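Local coordinates for protein phosphoserine phosphatase RsbX (PDB 3W42) that removes phosphate from the stressosome protein RsbS as a PPM-type serine phosphatase, thereby acting as a negative regulator of sigma-B in Bacillus subtilis, at residues 28-33 / 37-42; 72-77 / 92-97; 156-161 / 181-186; 111-116 / 165-170. All blocks are in the same frame, centred on the assembly; numbering follows the deposited sequence.

Contact 1: residues 28-33 / 37-42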
# COMPACT_ATOMS: atom_id res chain seq x y z
N SER A 28 -2.35 -0.76 -9.00
CA SER A 28 -1.03 -0.18 -9.23
C SER A 28 -0.33 0.00 -7.88
O SER A 28 -0.92 -0.03 -6.79
CB SER A 28 -1.08 1.10 -10.10
OG SER A 28 -1.67 1.03 -11.39
N PHE A 29 1.00 0.20 -7.97
CA PHE A 29 1.82 0.51 -6.80
C PHE A 29 2.91 1.43 -7.21
O PHE A 29 3.31 1.52 -8.35
CB PHE A 29 2.36 -0.73 -6.15
CG PHE A 29 3.33 -1.49 -7.11
CD1 PHE A 29 4.66 -1.16 -7.18
CD2 PHE A 29 2.85 -2.49 -7.95
CE1 PHE A 29 5.50 -1.80 -8.05
CE2 PHE A 29 3.70 -3.13 -8.80
CZ PHE A 29 4.98 -2.73 -8.89
N PHE A 30 3.45 2.12 -6.21
CA PHE A 30 4.70 2.87 -6.36
C PHE A 30 5.52 2.70 -5.08
O PHE A 30 4.93 2.75 -3.96
CB PHE A 30 4.48 4.36 -6.66
CG PHE A 30 5.79 5.05 -6.88
CD1 PHE A 30 6.49 4.83 -8.04
CD2 PHE A 30 6.37 5.84 -5.90
CE1 PHE A 30 7.77 5.43 -8.20
CE2 PHE A 30 7.59 6.41 -6.07
CZ PHE A 30 8.30 6.22 -7.19
N MET A 31 6.80 2.58 -5.15
CA MET A 31 7.73 2.32 -3.97
C MET A 31 9.00 3.12 -4.30
O MET A 31 9.60 2.77 -5.32
CB MET A 31 8.20 0.86 -3.73
CG MET A 31 9.36 0.67 -2.73
SD MET A 31 9.04 1.27 -1.04
CE MET A 31 7.95 0.08 -0.87
N LYS A 32 9.50 3.99 -3.45
CA LYS A 32 10.88 4.46 -3.55
C LYS A 32 11.42 4.75 -2.18
O LYS A 32 10.80 5.43 -1.41
CB LYS A 32 10.96 5.72 -4.39
CG LYS A 32 12.33 6.26 -4.63
CD LYS A 32 12.20 7.74 -5.11
CE LYS A 32 11.65 7.79 -6.61
NZ LYS A 32 11.48 9.06 -7.54
N ALA A 33 12.58 4.23 -1.90
CA ALA A 33 13.32 4.47 -0.71
C ALA A 33 14.68 5.06 -1.05
O ALA A 33 15.31 4.65 -2.02
CB ALA A 33 13.49 3.19 0.17
N GLU A 37 14.29 8.40 3.56
CA GLU A 37 12.85 8.30 3.56
C GLU A 37 12.35 7.30 2.57
O GLU A 37 13.03 6.88 1.64
CB GLU A 37 12.20 9.62 3.39
CG GLU A 37 12.44 10.21 2.12
CD GLU A 37 11.99 11.65 2.06
OE1 GLU A 37 11.13 12.10 2.73
OE2 GLU A 37 12.61 12.45 1.43
N LEU A 38 11.09 6.92 2.79
CA LEU A 38 10.29 6.00 1.93
C LEU A 38 9.05 6.74 1.51
O LEU A 38 8.41 7.38 2.36
CB LEU A 38 9.85 4.71 2.71
CG LEU A 38 9.05 3.66 1.96
CD1 LEU A 38 10.07 2.83 1.14
CD2 LEU A 38 8.16 2.68 2.82
N ILE A 39 8.61 6.53 0.27
CA ILE A 39 7.23 6.72 -0.05
C ILE A 39 6.73 5.49 -0.76
O ILE A 39 7.44 4.82 -1.52
CB ILE A 39 6.96 7.92 -0.90
CG1 ILE A 39 5.45 8.16 -0.96
CG2 ILE A 39 7.59 7.79 -2.28
CD1 ILE A 39 5.10 9.53 -1.36
N CYS A 40 5.51 5.16 -0.45
CA CYS A 40 4.88 4.04 -1.18
C CYS A 40 3.38 4.25 -1.20
O CYS A 40 2.78 4.98 -0.45
CB CYS A 40 5.27 2.65 -0.79
SG CYS A 40 4.67 2.30 0.89
N ALA A 41 2.78 3.65 -2.21
CA ALA A 41 1.34 3.74 -2.42
C ALA A 41 0.86 2.50 -3.12
O ALA A 41 1.58 1.93 -3.95
CB ALA A 41 0.98 4.96 -3.21
N VAL A 42 -0.36 2.14 -2.85
CA VAL A 42 -1.08 1.05 -3.50
C VAL A 42 -2.45 1.54 -3.85
O VAL A 42 -3.11 2.18 -2.99
CB VAL A 42 -1.12 -0.23 -2.62
CG1 VAL A 42 -1.94 -1.32 -3.29
CG2 VAL A 42 0.33 -0.70 -2.28
O HOH W 1 12.15 7.92 -1.06

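Contact 2: residues 72-77 / 92-97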
# COMPACT_ATOMS: atom_id res chain seq x y z
N GLU A 72 -1.44 13.89 2.69
CA GLU A 72 -2.74 14.44 2.42
C GLU A 72 -2.71 15.31 1.16
O GLU A 72 -3.68 15.36 0.40
CB GLU A 72 -3.31 15.22 3.63
CG GLU A 72 -4.68 15.52 3.56
CD GLU A 72 -5.31 15.87 4.95
OE1 GLU A 72 -4.97 15.24 6.08
OE2 GLU A 72 -6.18 16.76 4.82
N SER A 73 -1.62 16.04 0.95
CA SER A 73 -1.47 16.76 -0.31
C SER A 73 -1.43 15.86 -1.52
O SER A 73 -2.07 16.12 -2.54
CB SER A 73 -0.21 17.58 -0.28
OG SER A 73 -0.07 18.33 -1.49
N ILE A 74 -0.68 14.78 -1.39
CA ILE A 74 -0.54 13.85 -2.49
C ILE A 74 -1.91 13.22 -2.80
O ILE A 74 -2.35 13.13 -3.95
CB ILE A 74 0.50 12.74 -2.22
CG1 ILE A 74 1.87 13.36 -1.96
CG2 ILE A 74 0.51 11.76 -3.40
CD1 ILE A 74 2.92 12.35 -1.52
N ILE A 75 -2.64 12.77 -1.74
CA ILE A 75 -3.90 12.09 -1.98
C ILE A 75 -4.92 13.02 -2.60
O ILE A 75 -5.75 12.57 -3.40
CB ILE A 75 -4.39 11.37 -0.71
CG1 ILE A 75 -5.29 10.18 -1.17
CG2 ILE A 75 -5.08 12.29 0.21
CD1 ILE A 75 -5.67 9.25 0.05
N GLU A 76 -4.86 14.32 -2.27
CA GLU A 76 -5.81 15.26 -2.90
C GLU A 76 -5.49 15.47 -4.38
O GLU A 76 -6.44 15.58 -5.16
CB GLU A 76 -5.81 16.57 -2.10
CG GLU A 76 -6.59 17.65 -2.80
CD GLU A 76 -8.05 17.36 -3.11
OE1 GLU A 76 -8.66 16.32 -2.55
OE2 GLU A 76 -8.61 18.15 -3.89
N ARG A 77 -4.22 15.49 -4.76
CA ARG A 77 -3.92 15.51 -6.16
C ARG A 77 -4.50 14.28 -6.85
O ARG A 77 -4.98 14.34 -8.00
CB ARG A 77 -2.40 15.55 -6.41
CG ARG A 77 -1.72 16.82 -5.97
CD ARG A 77 -0.25 16.80 -6.33
NE ARG A 77 0.48 17.97 -5.91
CZ ARG A 77 0.63 19.08 -6.62
NH1 ARG A 77 0.01 19.26 -7.77
NH2 ARG A 77 1.41 20.05 -6.15
N ILE A 92 -1.54 5.75 0.90
CA ILE A 92 -0.26 6.38 0.72
C ILE A 92 0.46 6.45 2.06
O ILE A 92 -0.11 6.88 3.07
CB ILE A 92 -0.38 7.80 0.17
CG1 ILE A 92 -1.15 7.76 -1.17
CG2 ILE A 92 1.00 8.41 -0.14
CD1 ILE A 92 -1.37 9.17 -1.80
N LEU A 93 1.71 5.97 2.09
CA LEU A 93 2.54 5.87 3.28
C LEU A 93 3.85 6.57 3.02
O LEU A 93 4.53 6.30 2.03
CB LEU A 93 2.80 4.41 3.59
CG LEU A 93 3.73 4.07 4.74
CD1 LEU A 93 3.17 4.55 6.08
CD2 LEU A 93 4.05 2.60 4.80
N LYS A 94 4.29 7.41 3.95
CA LYS A 94 5.63 8.00 3.96
C LYS A 94 6.30 7.65 5.27
O LYS A 94 5.65 7.60 6.32
CB LYS A 94 5.58 9.51 3.76
CG LYS A 94 5.32 9.94 2.30
CD LYS A 94 5.07 11.44 2.13
CE LYS A 94 6.25 12.31 2.58
NZ LYS A 94 7.34 12.35 1.64
N ILE A 95 7.60 7.41 5.22
CA ILE A 95 8.40 7.07 6.39
C ILE A 95 9.64 7.92 6.40
O ILE A 95 10.35 8.02 5.42
CB ILE A 95 8.76 5.59 6.46
CG1 ILE A 95 7.54 4.70 6.27
CG2 ILE A 95 9.54 5.35 7.73
CD1 ILE A 95 7.81 3.18 6.28
N ASN A 96 9.94 8.54 7.55
CA ASN A 96 11.22 9.19 7.79
C ASN A 96 12.04 8.29 8.74
O ASN A 96 11.61 8.04 9.87
CB ASN A 96 11.00 10.60 8.42
CG ASN A 96 12.34 11.24 8.61
OD1 ASN A 96 13.08 10.91 9.53
ND2 ASN A 96 12.73 12.15 7.65
N PHE A 97 13.15 7.79 8.25
CA PHE A 97 13.88 6.78 8.99
C PHE A 97 14.59 7.35 10.22
O PHE A 97 14.57 6.70 11.27
CB PHE A 97 14.90 6.04 8.14
CG PHE A 97 14.30 5.39 6.91
CD1 PHE A 97 13.19 4.57 7.05
CD2 PHE A 97 14.82 5.57 5.64
CE1 PHE A 97 12.67 3.92 5.91
CE2 PHE A 97 14.29 4.96 4.58
CZ PHE A 97 13.24 4.12 4.70

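Contact 3: residues 156-161 / 181-186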
# COMPACT_ATOMS: atom_id res chain seq x y z
N ASP A 156 -7.68 -5.49 -1.97
CA ASP A 156 -8.71 -6.45 -1.59
C ASP A 156 -8.60 -7.81 -2.23
O ASP A 156 -9.25 -8.72 -1.81
CB ASP A 156 -10.10 -5.82 -1.81
CG ASP A 156 -10.43 -5.55 -3.26
OD1 ASP A 156 -9.58 -5.79 -4.13
OD2 ASP A 156 -11.59 -5.06 -3.49
N GLY A 157 -7.72 -7.99 -3.19
CA GLY A 157 -7.45 -9.31 -3.74
C GLY A 157 -6.76 -10.22 -2.75
O GLY A 157 -6.77 -11.43 -2.97
N LEU A 158 -6.12 -9.70 -1.70
CA LEU A 158 -5.51 -10.49 -0.67
C LEU A 158 -6.51 -10.55 0.52
O LEU A 158 -6.82 -9.56 1.14
CB LEU A 158 -4.22 -9.85 -0.17
CG LEU A 158 -3.50 -10.65 0.90
CD1 LEU A 158 -2.99 -11.95 0.46
CD2 LEU A 158 -2.37 -9.83 1.49
N ASN A 159 -6.99 -11.79 0.77
CA ASN A 159 -8.01 -12.06 1.77
C ASN A 159 -7.42 -13.09 2.75
O ASN A 159 -7.30 -14.26 2.48
CB ASN A 159 -9.27 -12.61 1.13
CG ASN A 159 -10.39 -12.83 2.12
OD1 ASN A 159 -10.28 -12.45 3.32
ND2 ASN A 159 -11.48 -13.43 1.64
N VAL A 160 -7.07 -12.59 3.93
CA VAL A 160 -6.33 -13.36 4.95
C VAL A 160 -7.02 -13.28 6.27
O VAL A 160 -7.38 -12.19 6.70
CB VAL A 160 -4.86 -12.76 5.13
CG1 VAL A 160 -4.13 -13.53 6.25
CG2 VAL A 160 -4.14 -12.84 3.85
N PRO A 161 -7.24 -14.38 6.98
CA PRO A 161 -7.99 -14.30 8.27
C PRO A 161 -7.31 -13.45 9.34
O PRO A 161 -7.97 -12.73 10.00
CB PRO A 161 -8.14 -15.75 8.70
CG PRO A 161 -8.04 -16.53 7.46
CD PRO A 161 -7.05 -15.76 6.55
N LYS A 181 1.47 -17.37 0.80
CA LYS A 181 1.31 -17.96 -0.53
C LYS A 181 -0.05 -18.60 -0.70
O LYS A 181 -0.60 -18.53 -1.83
CB LYS A 181 2.40 -18.99 -0.74
CG LYS A 181 2.21 -19.73 -2.02
CD LYS A 181 3.30 -20.60 -2.45
CE LYS A 181 2.98 -21.16 -3.88
NZ LYS A 181 1.88 -22.25 -3.91
N MET A 182 -0.66 -19.22 0.32
CA MET A 182 -1.91 -19.91 0.11
C MET A 182 -3.01 -19.00 -0.35
O MET A 182 -4.00 -19.45 -0.90
CB MET A 182 -2.32 -20.69 1.33
CG MET A 182 -2.80 -19.85 2.51
SD MET A 182 -3.86 -20.65 3.71
CE MET A 182 -5.32 -20.94 2.68
N TYR A 183 -2.91 -17.70 -0.10
CA TYR A 183 -3.93 -16.70 -0.45
C TYR A 183 -3.75 -16.16 -1.83
O TYR A 183 -4.53 -15.32 -2.29
CB TYR A 183 -3.91 -15.58 0.62
CG TYR A 183 -3.94 -16.07 1.99
CD1 TYR A 183 -5.04 -16.69 2.50
CD2 TYR A 183 -2.80 -15.99 2.76
CE1 TYR A 183 -5.09 -17.18 3.80
CE2 TYR A 183 -2.76 -16.48 4.07
CZ TYR A 183 -3.88 -17.11 4.56
OH TYR A 183 -3.83 -17.57 5.86
N THR A 184 -2.73 -16.60 -2.56
CA THR A 184 -2.38 -16.05 -3.86
C THR A 184 -2.69 -17.00 -5.00
O THR A 184 -2.57 -16.62 -6.15
CB THR A 184 -0.86 -15.75 -3.94
OG1 THR A 184 -0.09 -16.96 -3.97
CG2 THR A 184 -0.40 -14.77 -2.85
N THR A 185 -3.09 -18.23 -4.71
CA THR A 185 -3.24 -19.22 -5.71
C THR A 185 -4.58 -19.14 -6.48
O THR A 185 -4.66 -19.51 -7.64
CB THR A 185 -2.99 -20.63 -5.12
OG1 THR A 185 -3.82 -20.75 -3.99
CG2 THR A 185 -1.54 -20.77 -4.72
N SER A 186 -5.64 -18.71 -5.84
CA SER A 186 -6.92 -18.69 -6.50
C SER A 186 -7.03 -17.63 -7.59
O SER A 186 -7.76 -17.81 -8.55
CB SER A 186 -8.02 -18.38 -5.49
OG SER A 186 -8.06 -16.97 -5.13
O HOH W 2 -6.62 -13.78 -1.34

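Contact 4: residues 111-116 / 165-170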
# COMPACT_ATOMS: atom_id res chain seq x y z
N ARG A 111 -5.77 -1.85 2.50
CA ARG A 111 -5.53 -1.96 3.93
C ARG A 111 -4.06 -1.82 4.28
O ARG A 111 -3.19 -2.18 3.49
CB ARG A 111 -6.02 -3.29 4.43
CG ARG A 111 -7.54 -3.62 4.15
CD ARG A 111 -8.45 -2.56 4.59
NE ARG A 111 -8.47 -2.37 6.02
CZ ARG A 111 -9.19 -3.07 6.91
NH1 ARG A 111 -10.10 -3.96 6.45
NH2 ARG A 111 -9.07 -2.82 8.21
N PHE A 112 -3.80 -1.30 5.46
CA PHE A 112 -2.47 -1.12 5.99
C PHE A 112 -2.45 -1.64 7.41
O PHE A 112 -3.32 -1.31 8.23
CB PHE A 112 -2.10 0.38 6.01
CG PHE A 112 -0.82 0.75 6.69
CD1 PHE A 112 0.39 0.10 6.46
CD2 PHE A 112 -0.76 1.88 7.51
CE1 PHE A 112 1.56 0.54 7.04
CE2 PHE A 112 0.39 2.33 8.10
CZ PHE A 112 1.58 1.66 7.87
N ILE A 113 -1.46 -2.49 7.71
CA ILE A 113 -1.26 -3.04 9.03
C ILE A 113 0.21 -2.92 9.38
O ILE A 113 1.04 -3.41 8.60
CB ILE A 113 -1.70 -4.59 9.10
CG1 ILE A 113 -3.15 -4.78 8.61
CG2 ILE A 113 -1.49 -5.05 10.54
CD1 ILE A 113 -3.33 -5.03 7.16
N LEU A 114 0.53 -2.31 10.49
CA LEU A 114 1.92 -2.20 10.99
C LEU A 114 1.96 -2.87 12.35
O LEU A 114 1.24 -2.51 13.27
CB LEU A 114 2.39 -0.76 10.99
CG LEU A 114 3.88 -0.54 11.43
CD1 LEU A 114 4.53 0.64 10.64
CD2 LEU A 114 4.03 -0.45 12.95
N HIS A 115 2.79 -3.90 12.45
CA HIS A 115 2.99 -4.74 13.64
C HIS A 115 4.25 -4.31 14.33
O HIS A 115 5.30 -4.26 13.74
CB HIS A 115 3.17 -6.23 13.21
CG HIS A 115 3.54 -7.15 14.35
ND1 HIS A 115 2.65 -7.62 15.28
CD2 HIS A 115 4.74 -7.54 14.79
CE1 HIS A 115 3.28 -8.30 16.22
NE2 HIS A 115 4.58 -8.22 15.96
N SER A 116 4.12 -4.03 15.63
CA SER A 116 5.19 -3.60 16.50
C SER A 116 5.73 -4.81 17.27
O SER A 116 4.92 -5.62 17.72
CB SER A 116 4.52 -2.59 17.46
OG SER A 116 5.50 -2.04 18.30
N SER A 165 -0.81 -12.12 12.41
CA SER A 165 -0.02 -13.29 12.76
C SER A 165 1.13 -13.54 11.77
O SER A 165 2.19 -13.98 12.14
CB SER A 165 -0.94 -14.52 12.90
OG SER A 165 -1.45 -15.01 11.67
N HIS A 166 0.84 -13.29 10.47
CA HIS A 166 1.86 -13.49 9.48
C HIS A 166 3.00 -12.51 9.69
O HIS A 166 4.18 -12.83 9.52
CB HIS A 166 1.25 -13.36 8.06
CG HIS A 166 0.29 -14.44 7.75
ND1 HIS A 166 0.70 -15.58 7.10
CD2 HIS A 166 -1.02 -14.56 8.00
CE1 HIS A 166 -0.36 -16.36 6.97
NE2 HIS A 166 -1.43 -15.79 7.50
N LEU A 167 2.65 -11.25 9.97
CA LEU A 167 3.67 -10.21 10.25
C LEU A 167 4.45 -10.57 11.48
O LEU A 167 5.66 -10.39 11.49
CB LEU A 167 3.00 -8.86 10.43
CG LEU A 167 2.28 -8.29 9.19
CD1 LEU A 167 1.57 -6.99 9.60
CD2 LEU A 167 3.21 -7.97 8.12
N LYS A 168 3.79 -11.03 12.54
CA LYS A 168 4.49 -11.31 13.79
C LYS A 168 5.49 -12.45 13.60
O LYS A 168 6.62 -12.37 14.03
CB LYS A 168 3.47 -11.69 14.81
CG LYS A 168 4.08 -12.14 16.11
CD LYS A 168 3.00 -12.28 17.24
CE LYS A 168 3.65 -12.76 18.52
NZ LYS A 168 2.69 -12.71 19.64
N LYS A 169 5.06 -13.55 12.96
CA LYS A 169 5.91 -14.74 12.85
C LYS A 169 7.11 -14.55 11.90
O LYS A 169 8.17 -15.14 12.12
CB LYS A 169 5.10 -15.95 12.47
CG LYS A 169 4.17 -16.36 13.57
CD LYS A 169 3.45 -17.61 13.30
CE LYS A 169 2.60 -17.32 12.19
NZ LYS A 169 1.64 -18.44 11.91
N GLY A 170 6.93 -13.82 10.82
CA GLY A 170 7.99 -13.71 9.83
C GLY A 170 9.21 -12.96 10.28
O GLY A 170 9.08 -11.95 10.99

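Contact 1: residues 28-33 / 37-42
Phe30 pairs with Ala41, and Lys32 with Ile39, through two reciprocal sets of backbone hydrogen bonds. Donor-acceptor distances are 2.9 Å for Phe30 N to Ala41 O, Ala41 N to Phe30 O and Lys32 N to Ile39 O, and 3.0 Å for Ile39 N to Lys32 O. Their N-H...O angles of 154° to 166° describe a regular antiparallel pairing. The non-hydrogen-bonded pairs Phe29-Val42, Met31-Cys40 and Ala33-Leu38 alternate with these, and CA-H...O contacts fill in, such as Cys40 CA to Phe30 O at 3.1 Å. Past the last bonded pair a water donates to Lys32 O at 2.9 Å and to Glu37 O at 3.0 Å, so Lys32 O takes both an amide and a water.

Apolar contacts divide between the two faces. On the face of Phe30, Lys32, Ile39 and Ala41, Ile39 CG2, in the conformer given of two, lies at the edge of the Phe30 ring, 4.0 Å from CE2; the two side chains cross at about a right angle, and Val63 of helix 49-65 covers both. On the other face Met31 bends at both outer torsions towards Leu38 and Cys40, although all three have two conformers and the detail there is doubtful. Phe29 takes chi1 64°, which carries its ring away from Val42 and onto Val14 and Gln16 of strand 10-17.

Such a regular beta hairpin forms the edge of one sheet in the alpha-beta-beta-alpha sandwich of PPM phosphatases; just beyond Val42, the same strand supplies the manganese ligand Asp44.

Contact 2: residues 72-77 / 92-97
Ile92 pushes its terminal methyl CD1 against two successive helix residues, Ile74 and Ile75, overlapping the CG2 branch of the first and the CB of the second. This is helix-on-sheet packing between an outer layer and an inner layer of the alpha-beta-beta-alpha sandwich. The segment axes of helix 72-77 and strand 92-96 approach to 9.3 Å and run roughly antiparallel, at 153°, a separation bridged by aliphatic side chains without any hydrogen bond.

The reach of Ile92 follows from its torsions. With chi1 at -57°, CG1 stands anti to the carbonyl carbon, and chi2 of 179° then extends CD1 straight on to the helix. That methyl comes within 3.6 Å of Ile74 CG2 and 3.9 Å of Ile75 CB, so a single carbon serves both neighbours. Ile74 turns its other branch along the sheet, where CD1 lies 4.3 Å from Lys94 CD, a marginal touch to a lysine with two conformers. The amine of Lys94 is engaged with Ala67 O, leaving the aliphatic part of its chain beside the helix.

Strand alternation sorts the residues by layer: Ile92 and Lys94 face the helix, whereas Leu93 and Ile95 meet Phe151 of the second sheet. Ile74 also rests on Ile39 of strand 37-45 and Ile75 on Cys105 of strand 101-107, so the helix straddles three adjacent strands.

The tip of Ile92 even comes up against the helix backbone, CD1 standing 3.8 Å from Ile75 N.

Contact 3: residues 156-161 / 181-186
The loop that brings Asp156 to the metal centre of the PPM fold, where its OD1 binds manganese with Asp44 and Asp189 completing the protein ligands, continues through Leu158, Val160 and Pro161, which pack against Tyr183. Val160 makes a CH-pi contact: CG2 is 3.8 Å from the centroid of the Tyr183 ring and 20° off its normal. Met182 CG lies over the centre of the opposite face, 3.5 Å above the Tyr183 ring plane, so the ring is held between two aliphatic groups. Pro161 CD is 3.7 Å from Tyr183 CE1 and Asn159 O 3.3 Å from Tyr183 CD1, both oblique to the ring. Leu158 CD1 meets Tyr183 CB at 3.7 Å.

The backbones are joined by one water, which donates to Gly157 O at 2.9 Å and Tyr183 O at 2.8 Å and accepts from Asn159 N at 2.9 Å. Three bonds fix its place between the two segments.

Segment 156-161 leads from strand 150-154 to helix 163-169, and 181-186 from helix 173-179 to strand 191-198; Leu158 also packs on Leu191 and Tyr193 of strand 191-198.

Contact 4: residues 111-116 / 165-170
His115 turns one face of its imidazole to Lys168, whose CB sits 4.0 Å from the ring centroid and 24° off the ring normal, a CH-pi contact. The helix backbone puts Lys168 CB over the ring, and the first torsion of His115, chi1 173°, brings the ring to it by swinging the imidazole away from its own backbone N and beside the carbonyl carbon. Lys168 likewise has CG on the far side from its N, and the rest of its chain is fully extended. These torsions only carry CG past His115 CE1, which CB approaches to 3.7 Å, and take the amine away: Lys168 NZ ends 6.1 Å from His115 NE2. The lysine thus contributes its aliphatic root here, and not its charge.

Leu167 has a different first torsion. Its chi1 of -65° places CG anti to the carbonyl carbon, and from there CD1 runs inward to the strand, 3.7 Å from Ile113 CG2 and 3.8 Å from Ile113 O. The Ile113 branch it meets is the one anti to the backbone N, and the two side chains cross at a slant. One step on along the strand from Leu114, His115 CB lies 3.8 Å from Leu167 CB. No hydrogen bond joins the segments.

The axes of strand 111-115 and helix 165-169 approach to 8.6 Å; helix 163-169 belongs to the helical layer that covers the six-stranded sheet on the side away from the other sheet. Strand 150-154 runs beside strand 111-115, and its Lys150 bonds through NZ to Leu167 O and Gly170 O, tying the final turn of the helix to the sheet.

Contacts 1 and 2 share one sheet: strands 37-45 and 88-96 are neighbours, probably bonded through Cys40 N to Leu93 O and Leu38 N to Ile95 O, each 2.9 Å, and the two contact centres are about 9 Å apart. Across the sandwich, contact 2 meets contact 4 where Leu93 CD1 packs 3.8 Å from Phe112 CZ. Contacts 3 and 4 alternate along the chain and touch through helix 163-169, Val160 CG1 lying 3.7 Å from His166 CD2. The manganese ligands come from both sheets: Asp44 on strand 37-45, Asp156 and Asp189 in loops next to strands 150-154 and 191-198. The side chains of Val42 and Leu158 each lie about 9 Å from the metal, although the centres of contacts 1 and 3 stand about 21 Å apart.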